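Local structure of adenosine deaminase (Burkholderia ambifaria, 4GXW) at residues R142-A145 with R146-I150; A135-V138 with T139-D143; S269-L272 with R273-P276; W173-A176 with N177-D180. The protein probably removes the amino group of an adenine-type base by zinc-dependent hydrolysis, as in the adenosine and AMP deaminase family. All coordinates share one frame; numbering follows the deposited sequence.

Overall arrangement
All four contacts are local ones at turns and ends of helices in a barrel of the metallo-dependent hydrolase superfamily. Contacts 1 and 2 lie in succession on helix 130-148, share Arg-142 and Asp-143, and have centres about 10 Å apart. Contact 4, where the chain leaves helix 164-176, lies on the same side of the chain's centre as contact 2, about 14 Å away between centres. Contact 3, on the short helix 269-274, is on the opposite side, its centre about 36 Å from that of contact 2. Its Ser-269 side chain is about 10 Å from the zinc ion, which His-35, His-37, His-216 and Asp-301 hold, and about 7 Å from the side chain of Asp-301.

Contact 1 (R142-A145 with R146-I150); sequences RDAA and RDFGI
Arg-146, Asp-147 and Phe-148 donate their backbone N-H groups to the carbonyls of Arg-142, Asp-143 and Ala-144 in the last turn of helix 130-148, and Gly-149, the first residue beyond it, turns off with a positive phi of 75°. Its N still bonds to Ala-145 O at 2.9 Å. Along one side of this turn Asp-143, Arg-146 and Asp-147 form a salt-bridge network. Asp-143 lies alongside Arg-146 with carboxylate and guanidinium stacked, their planes 15° apart; Asp-143 OD1 is 3.4 Å from Arg-146 NH1 but well out of the guanidinium plane, so charge alone links this pair. Asp-147, by contrast, is gripped side-on: Arg-146 NE reaches its OD1 at 2.8 Å and NH2 its OD2 at 3.0 Å. The bend of the arginine at chi3 (64°) brings both nitrogens round to that carboxylate, whose OD2 also bonds to the hydroxyl of Tyr-99 on helix 91-106. Facing the same helix, the apolar side of the turn sets Ala-144 CB 3.9 Å from Phe-148 CD2 and 4.1 Å from Ile-150 CG2. Past the glycine the chain folds back over the helix end, where Ala-145 CA makes a CA-H...O contact of 3.3 Å with Ile-150 O.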
# COMPACT_ATOMS: atom_id res chain seq x y z
N ARG A 142 -8.52 -5.67 -15.86
CA ARG A 142 -8.25 -6.24 -17.17
C ARG A 142 -8.08 -5.15 -18.22
O ARG A 142 -7.19 -5.24 -19.08
CB ARG A 142 -9.35 -7.24 -17.55
CG ARG A 142 -9.27 -8.52 -16.72
CD ARG A 142 -10.44 -9.46 -16.94
NE ARG A 142 -10.36 -10.60 -16.03
CZ ARG A 142 -11.33 -11.48 -15.83
NH1 ARG A 142 -12.48 -11.36 -16.49
NH2 ARG A 142 -11.16 -12.46 -14.97
N ASP A 143 -8.88 -4.10 -18.13
CA ASP A 143 -8.74 -2.95 -19.02
C ASP A 143 -7.39 -2.25 -18.86
O ASP A 143 -6.77 -1.83 -19.84
CB ASP A 143 -9.86 -1.91 -18.81
CG ASP A 143 -11.22 -2.39 -19.28
OD1 ASP A 143 -11.29 -3.41 -20.00
OD2 ASP A 143 -12.22 -1.73 -18.94
N ALA A 144 -6.92 -2.13 -17.61
CA ALA A 144 -5.64 -1.48 -17.35
C ALA A 144 -4.47 -2.33 -17.84
O ALA A 144 -3.46 -1.79 -18.31
CB ALA A 144 -5.48 -1.16 -15.87
N ALA A 145 -4.58 -3.65 -17.71
CA ALA A 145 -3.54 -4.53 -18.25
C ALA A 145 -3.46 -4.36 -19.77
O ALA A 145 -2.37 -4.26 -20.33
CB ALA A 145 -3.81 -5.98 -17.89
N ARG A 146 -4.62 -4.30 -20.41
CA ARG A 146 -4.72 -4.12 -21.85
C ARG A 146 -4.14 -2.78 -22.31
O ARG A 146 -3.40 -2.71 -23.30
CB ARG A 146 -6.20 -4.20 -22.25
CG ARG A 146 -6.49 -4.00 -23.73
CD ARG A 146 -7.96 -3.69 -23.94
NE ARG A 146 -8.34 -2.43 -23.31
CZ ARG A 146 -9.59 -2.09 -22.99
NH1 ARG A 146 -10.59 -2.92 -23.24
NH2 ARG A 146 -9.82 -0.92 -22.42
N ASP A 147 -4.48 -1.72 -21.58
CA ASP A 147 -4.14 -0.36 -22.00
C ASP A 147 -2.75 0.12 -21.57
O ASP A 147 -2.11 0.90 -22.29
CB ASP A 147 -5.21 0.64 -21.54
CG ASP A 147 -6.55 0.41 -22.21
OD1 ASP A 147 -6.60 -0.28 -23.25
OD2 ASP A 147 -7.57 0.94 -21.71
N PHE A 148 -2.28 -0.35 -20.41
CA PHE A 148 -1.02 0.16 -19.85
C PHE A 148 0.01 -0.94 -19.57
O PHE A 148 1.15 -0.64 -19.19
CB PHE A 148 -1.30 0.97 -18.58
CG PHE A 148 -2.50 1.86 -18.70
CD1 PHE A 148 -2.51 2.93 -19.58
CD2 PHE A 148 -3.64 1.62 -17.94
CE1 PHE A 148 -3.62 3.75 -19.70
CE2 PHE A 148 -4.75 2.43 -18.05
CZ PHE A 148 -4.74 3.50 -18.93
N GLY A 149 -0.38 -2.20 -19.74
CA GLY A 149 0.53 -3.32 -19.56
C GLY A 149 0.85 -3.65 -18.12
O GLY A 149 1.75 -4.45 -17.84
N ILE A 150 0.11 -3.05 -17.18
CA ILE A 150 0.36 -3.28 -15.76
C ILE A 150 -0.43 -4.49 -15.27
O ILE A 150 -1.63 -4.61 -15.57
CB ILE A 150 0.02 -2.03 -14.91
CG1 ILE A 150 0.31 -2.25 -13.43
CG2 ILE A 150 -1.44 -1.58 -15.12
CD1 ILE A 150 0.16 -0.99 -12.59

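Contact 2 (A135-V138 with T139-D143); sequences AAIV and TGMRD
Val-138 CG1 sits on one face of the Arg-142 guanidinium, over its centre and 3.3 Å above the plane, while NE of the arginine makes a salt bridge to Glu-181. The two side chains run side by side, one turn apart on helix 130-148. This helix joins the parallel strands 110-117 and 151-159 in a beta-alpha-beta crossover of the TIM-barrel fold. The methyl comes within 3.4 Å of Arg-142 NE; with CG beside the backbone N (chi1 -71°) and the chain extended to NE, the arginine leans back along the helix to the level of the valine. Glu-181 touches Val-138 as well as pairing with the arginine.

Elsewhere on the turn Thr-139 turns its hydroxyl back to the helix. With OG1 beside the backbone N (chi1 -64°), it donates to Ala-135 O at 3.0 Å, and that oxygen also takes the N-H of Thr-139 at 2.9 Å. The two donors arrive from opposite faces of the carbonyl plane, so that one carbonyl oxygen holds both. Toward the barrel strands the turn is apolar: Ile-137 and Met-141 both pack on Phe-115 and Leu-154. The two cross obliquely, and their closest side-chain approach is Ile-137 CG2 to Met-141 SD, at 4.0 Å.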
# COMPACT_ATOMS: atom_id res chain seq x y z
N ALA A 135 -16.77 -8.01 -9.96
CA ALA A 135 -16.70 -8.08 -11.42
C ALA A 135 -16.28 -6.74 -12.01
O ALA A 135 -15.49 -6.69 -12.95
CB ALA A 135 -18.03 -8.53 -12.01
N ALA A 136 -16.79 -5.65 -11.45
CA ALA A 136 -16.46 -4.32 -11.96
C ALA A 136 -14.99 -3.98 -11.72
O ALA A 136 -14.31 -3.45 -12.61
CB ALA A 136 -17.36 -3.28 -11.33
N ILE A 137 -14.49 -4.27 -10.53
CA ILE A 137 -13.09 -4.03 -10.24
C ILE A 137 -12.19 -4.86 -11.17
O ILE A 137 -11.21 -4.36 -11.71
CB ILE A 137 -12.75 -4.30 -8.76
CG1 ILE A 137 -13.48 -3.29 -7.86
CG2 ILE A 137 -11.24 -4.21 -8.53
CD1 ILE A 137 -13.46 -3.63 -6.38
N VAL A 138 -12.55 -6.13 -11.35
CA VAL A 138 -11.80 -7.02 -12.22
C VAL A 138 -11.78 -6.51 -13.67
O VAL A 138 -10.75 -6.58 -14.35
CB VAL A 138 -12.33 -8.47 -12.14
CG1 VAL A 138 -11.76 -9.33 -13.24
CG2 VAL A 138 -11.99 -9.07 -10.77
N THR A 139 -12.89 -5.94 -14.12
CA THR A 139 -12.94 -5.33 -15.45
C THR A 139 -11.95 -4.18 -15.54
O THR A 139 -11.23 -4.04 -16.54
CB THR A 139 -14.34 -4.83 -15.79
OG1 THR A 139 -15.23 -5.95 -15.86
CG2 THR A 139 -14.36 -4.11 -17.13
N GLY A 140 -11.91 -3.35 -14.51
CA GLY A 140 -10.98 -2.24 -14.47
C GLY A 140 -9.54 -2.74 -14.53
O GLY A 140 -8.71 -2.17 -15.25
N MET A 141 -9.26 -3.81 -13.80
CA MET A 141 -7.94 -4.45 -13.84
C MET A 141 -7.59 -4.97 -15.22
O MET A 141 -6.49 -4.71 -15.72
CB MET A 141 -7.86 -5.59 -12.82
CG MET A 141 -8.05 -5.11 -11.39
SD MET A 141 -8.32 -6.44 -10.22
CE MET A 141 -6.71 -7.19 -10.14
N ARG A 142 -8.52 -5.67 -15.86
CA ARG A 142 -8.25 -6.24 -17.17
C ARG A 142 -8.08 -5.15 -18.22
O ARG A 142 -7.19 -5.24 -19.08
CB ARG A 142 -9.35 -7.24 -17.55
CG ARG A 142 -9.27 -8.52 -16.72
CD ARG A 142 -10.44 -9.46 -16.94
NE ARG A 142 -10.36 -10.60 -16.03
CZ ARG A 142 -11.33 -11.48 -15.83
NH1 ARG A 142 -12.48 -11.36 -16.49
NH2 ARG A 142 -11.16 -12.46 -14.97
N ASP A 143 -8.88 -4.10 -18.13
CA ASP A 143 -8.74 -2.95 -19.02
C ASP A 143 -7.39 -2.25 -18.86
O ASP A 143 -6.77 -1.83 -19.84
CB ASP A 143 -9.86 -1.91 -18.81
CG ASP A 143 -11.22 -2.39 -19.28
OD1 ASP A 143 -11.29 -3.41 -20.00
OD2 ASP A 143 -12.22 -1.73 -18.94

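Contact 3 (S269-L272 with R273-P276); sequences SYYL and RTLP
Arg-273 folds back over Tyr-270 and Ser-269 of the short helix 269-274. Bent at chi3 (58°), it brings one guanidinium face over the backbone, with NH2 3.8 Å from Tyr-270 CA. The same NH2 comes up at the edge of the Tyr-270 ring, 3.9 Å from CD1, the two planes standing 76° apart; this is an edge approach, not a cation-pi stack. NH1 is held from outside by the carbonyl of Pro-73. Tyr-270 also receives Thr-274: the methyl CG2 lies over a ring face in a CH-pi contact, 4.0 Å from the centroid. The hydroxyl of Thr-274 meanwhile donates to Tyr-270 O at 2.8 Å from above the carbonyl plane, and Thr-274 N bonds to that oxygen at 3.0 Å. Tyr-271 runs alongside Leu-275, CD1 to CD1 3.9 Å, and its ring meets that of His-284. Where the chain leaves the helix, one water donates to both Leu-272 O and Leu-275 O, at 2.8 Å each. Three successive carbonyl oxygens thus find partners where Leu-275 leaves helical geometry: Tyr-270 O in the threonine hydroxyl and a backbone N-H, Tyr-271 O in Leu-275 N, and Leu-272 O in the water.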
# COMPACT_ATOMS: atom_id res chain seq x y z
N SER A 269 0.66 8.27 8.36
CA SER A 269 0.12 9.45 9.02
C SER A 269 0.41 9.47 10.51
O SER A 269 0.67 10.54 11.08
CB SER A 269 -1.39 9.56 8.80
OG SER A 269 -1.71 9.65 7.42
N TYR A 270 0.31 8.31 11.15
CA TYR A 270 0.52 8.24 12.59
C TYR A 270 1.88 8.81 12.99
O TYR A 270 1.95 9.64 13.91
CB TYR A 270 0.35 6.80 13.11
CG TYR A 270 0.68 6.64 14.58
CD1 TYR A 270 -0.25 6.98 15.57
CD2 TYR A 270 1.92 6.17 14.99
CE1 TYR A 270 0.07 6.84 16.92
CE2 TYR A 270 2.24 6.03 16.32
CZ TYR A 270 1.32 6.36 17.28
OH TYR A 270 1.64 6.21 18.60
N TYR A 271 2.95 8.38 12.33
CA TYR A 271 4.26 8.88 12.71
C TYR A 271 4.48 10.35 12.34
O TYR A 271 5.14 11.06 13.08
CB TYR A 271 5.41 7.97 12.22
CG TYR A 271 5.51 6.70 13.04
CD1 TYR A 271 5.78 6.75 14.40
CD2 TYR A 271 5.30 5.45 12.46
CE1 TYR A 271 5.85 5.60 15.18
CE2 TYR A 271 5.36 4.29 13.23
CZ TYR A 271 5.64 4.37 14.58
OH TYR A 271 5.70 3.22 15.34
N LEU A 272 3.90 10.80 11.23
CA LEU A 272 3.96 12.22 10.88
C LEU A 272 3.27 13.09 11.92
O LEU A 272 3.69 14.21 12.21
CB LEU A 272 3.34 12.47 9.50
CG LEU A 272 4.20 12.12 8.28
CD1 LEU A 272 3.37 12.11 7.01
CD2 LEU A 272 5.32 13.13 8.17
N ARG A 273 2.19 12.56 12.49
CA ARG A 273 1.37 13.31 13.43
C ARG A 273 1.97 13.32 14.83
O ARG A 273 1.88 14.32 15.55
CB ARG A 273 -0.04 12.72 13.43
CG ARG A 273 -1.07 13.48 14.22
CD ARG A 273 -2.47 12.91 13.98
NE ARG A 273 -2.58 11.49 14.31
CZ ARG A 273 -2.76 10.51 13.43
NH1 ARG A 273 -2.82 10.79 12.13
NH2 ARG A 273 -2.87 9.26 13.84
N THR A 274 2.61 12.21 15.23
CA THR A 274 3.04 12.04 16.61
C THR A 274 4.50 12.39 16.90
O THR A 274 4.85 12.70 18.04
CB THR A 274 2.74 10.61 17.15
OG1 THR A 274 3.39 9.63 16.33
CG2 THR A 274 1.24 10.35 17.17
N LEU A 275 5.35 12.32 15.88
CA LEU A 275 6.76 12.69 16.04
C LEU A 275 6.97 14.17 15.71
O LEU A 275 6.37 14.68 14.77
CB LEU A 275 7.64 11.83 15.12
CG LEU A 275 7.63 10.32 15.38
CD1 LEU A 275 8.48 9.58 14.36
CD2 LEU A 275 8.14 10.05 16.79
N PRO A 276 7.80 14.87 16.51
CA PRO A 276 8.10 16.27 16.19
C PRO A 276 8.75 16.35 14.81
O PRO A 276 9.49 15.44 14.45
CB PRO A 276 9.13 16.67 17.25
CG PRO A 276 8.90 15.71 18.37
CD PRO A 276 8.50 14.42 17.72
O HOH W 1 6.28 15.25 12.02

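Contact 4 (W173-A176 with N177-D180); sequences WMKA and NRAD
Where helix 164-176 gives way to the loop before strand 184-188 of the barrel, the side-chain amide of Asn-177 turns back to the carbonyl of Trp-173. Asn-177 ND2 donates to Trp-173 O at 2.9 Å, an almost straight bond (172° at the hydrogen) with the acceptor in the plane of the amide. CG lies beside the backbone N (chi1 -66°), which turns the amide back along the helix toward that carbonyl. The backbone N of Asn-177 bonds to Met-174 O, three residues back, at 3.2 Å. Asn-177 O is itself received by Gln-134 on helix 130-148, and Trp-173 stacks its ring on Tyr-130 of the same helix, so this turn is fastened to its neighbour.

Arg-178 and Lys-175 point the same way and lie side by side on the outer surface, with Lys-175 CG 4.2 Å from Arg-178 NH2; that nitrogen bonds to the carbonyl of Ala-209. Between the two residues the polar link is made by water. One molecule donates to Lys-175 O at 3.0 Å and accepts from Arg-178 N at 2.9 Å. A second donates to the same carbonyl oxygen, Lys-175 O, and accepts from Arg-178 NE, both at 2.7 Å.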
# COMPACT_ATOMS: atom_id res chain seq x y z
N TRP A 173 -17.84 -14.74 0.22
CA TRP A 173 -18.03 -14.06 -1.06
C TRP A 173 -16.95 -14.43 -2.06
O TRP A 173 -17.23 -14.67 -3.24
CB TRP A 173 -18.05 -12.54 -0.86
CG TRP A 173 -19.33 -12.02 -0.31
CD1 TRP A 173 -20.59 -12.48 -0.57
CD2 TRP A 173 -19.48 -10.91 0.59
NE1 TRP A 173 -21.51 -11.73 0.11
CE2 TRP A 173 -20.86 -10.77 0.84
CE3 TRP A 173 -18.59 -10.03 1.20
CZ2 TRP A 173 -21.36 -9.77 1.68
CZ3 TRP A 173 -19.09 -9.05 2.04
CH2 TRP A 173 -20.46 -8.94 2.28
N MET A 174 -15.70 -14.46 -1.60
CA MET A 174 -14.56 -14.75 -2.47
C MET A 174 -14.65 -16.16 -3.05
O MET A 174 -14.40 -16.36 -4.23
CB MET A 174 -13.24 -14.56 -1.73
CG MET A 174 -12.94 -13.09 -1.42
SD MET A 174 -11.57 -12.87 -0.27
CE MET A 174 -10.20 -13.53 -1.22
N LYS A 175 -15.01 -17.12 -2.20
CA LYS A 175 -15.18 -18.51 -2.64
C LYS A 175 -16.27 -18.67 -3.70
O LYS A 175 -16.17 -19.53 -4.57
CB LYS A 175 -15.50 -19.41 -1.44
CG LYS A 175 -14.29 -19.70 -0.56
CD LYS A 175 -14.62 -20.65 0.58
CE LYS A 175 -15.31 -19.93 1.73
NZ LYS A 175 -15.32 -20.76 2.99
N ALA A 176 -17.31 -17.84 -3.60
CA ALA A 176 -18.45 -17.90 -4.51
C ALA A 176 -18.19 -17.16 -5.82
O ALA A 176 -18.98 -17.25 -6.76
CB ALA A 176 -19.70 -17.33 -3.82
N ASN A 177 -17.09 -16.42 -5.87
CA ASN A 177 -16.76 -15.59 -7.02
C ASN A 177 -15.28 -15.68 -7.39
O ASN A 177 -14.61 -14.66 -7.49
CB ASN A 177 -17.09 -14.12 -6.73
CG ASN A 177 -18.57 -13.88 -6.57
OD1 ASN A 177 -19.28 -13.66 -7.55
ND2 ASN A 177 -19.04 -13.91 -5.33
N ARG A 178 -14.78 -16.89 -7.58
CA ARG A 178 -13.34 -17.04 -7.80
C ARG A 178 -12.91 -16.40 -9.12
O ARG A 178 -13.61 -16.48 -10.13
CB ARG A 178 -12.93 -18.51 -7.76
CG ARG A 178 -12.95 -19.11 -6.35
CD ARG A 178 -12.41 -20.54 -6.36
NE ARG A 178 -12.42 -21.16 -5.04
CZ ARG A 178 -11.41 -21.07 -4.17
NH1 ARG A 178 -10.32 -20.40 -4.47
NH2 ARG A 178 -11.51 -21.67 -2.99
N ALA A 179 -11.76 -15.75 -9.08
CA ALA A 179 -11.18 -15.12 -10.26
C ALA A 179 -9.68 -15.09 -10.06
O ALA A 179 -9.21 -14.89 -8.94
CB ALA A 179 -11.72 -13.72 -10.44
N ASP A 180 -8.93 -15.28 -11.15
CA ASP A 180 -7.48 -15.29 -11.07
C ASP A 180 -6.92 -13.99 -10.49
O ASP A 180 -5.86 -13.98 -9.86
CB ASP A 180 -6.86 -15.56 -12.44
CG ASP A 180 -7.06 -17.00 -12.90
OD1 ASP A 180 -7.54 -17.83 -12.10
OD2 ASP A 180 -6.73 -17.29 -14.07
O HOH W 2 -12.69 -14.27 -5.18
O HOH W 3 -16.35 -19.37 -7.54
O HOH W 4 -14.91 -21.89 -4.23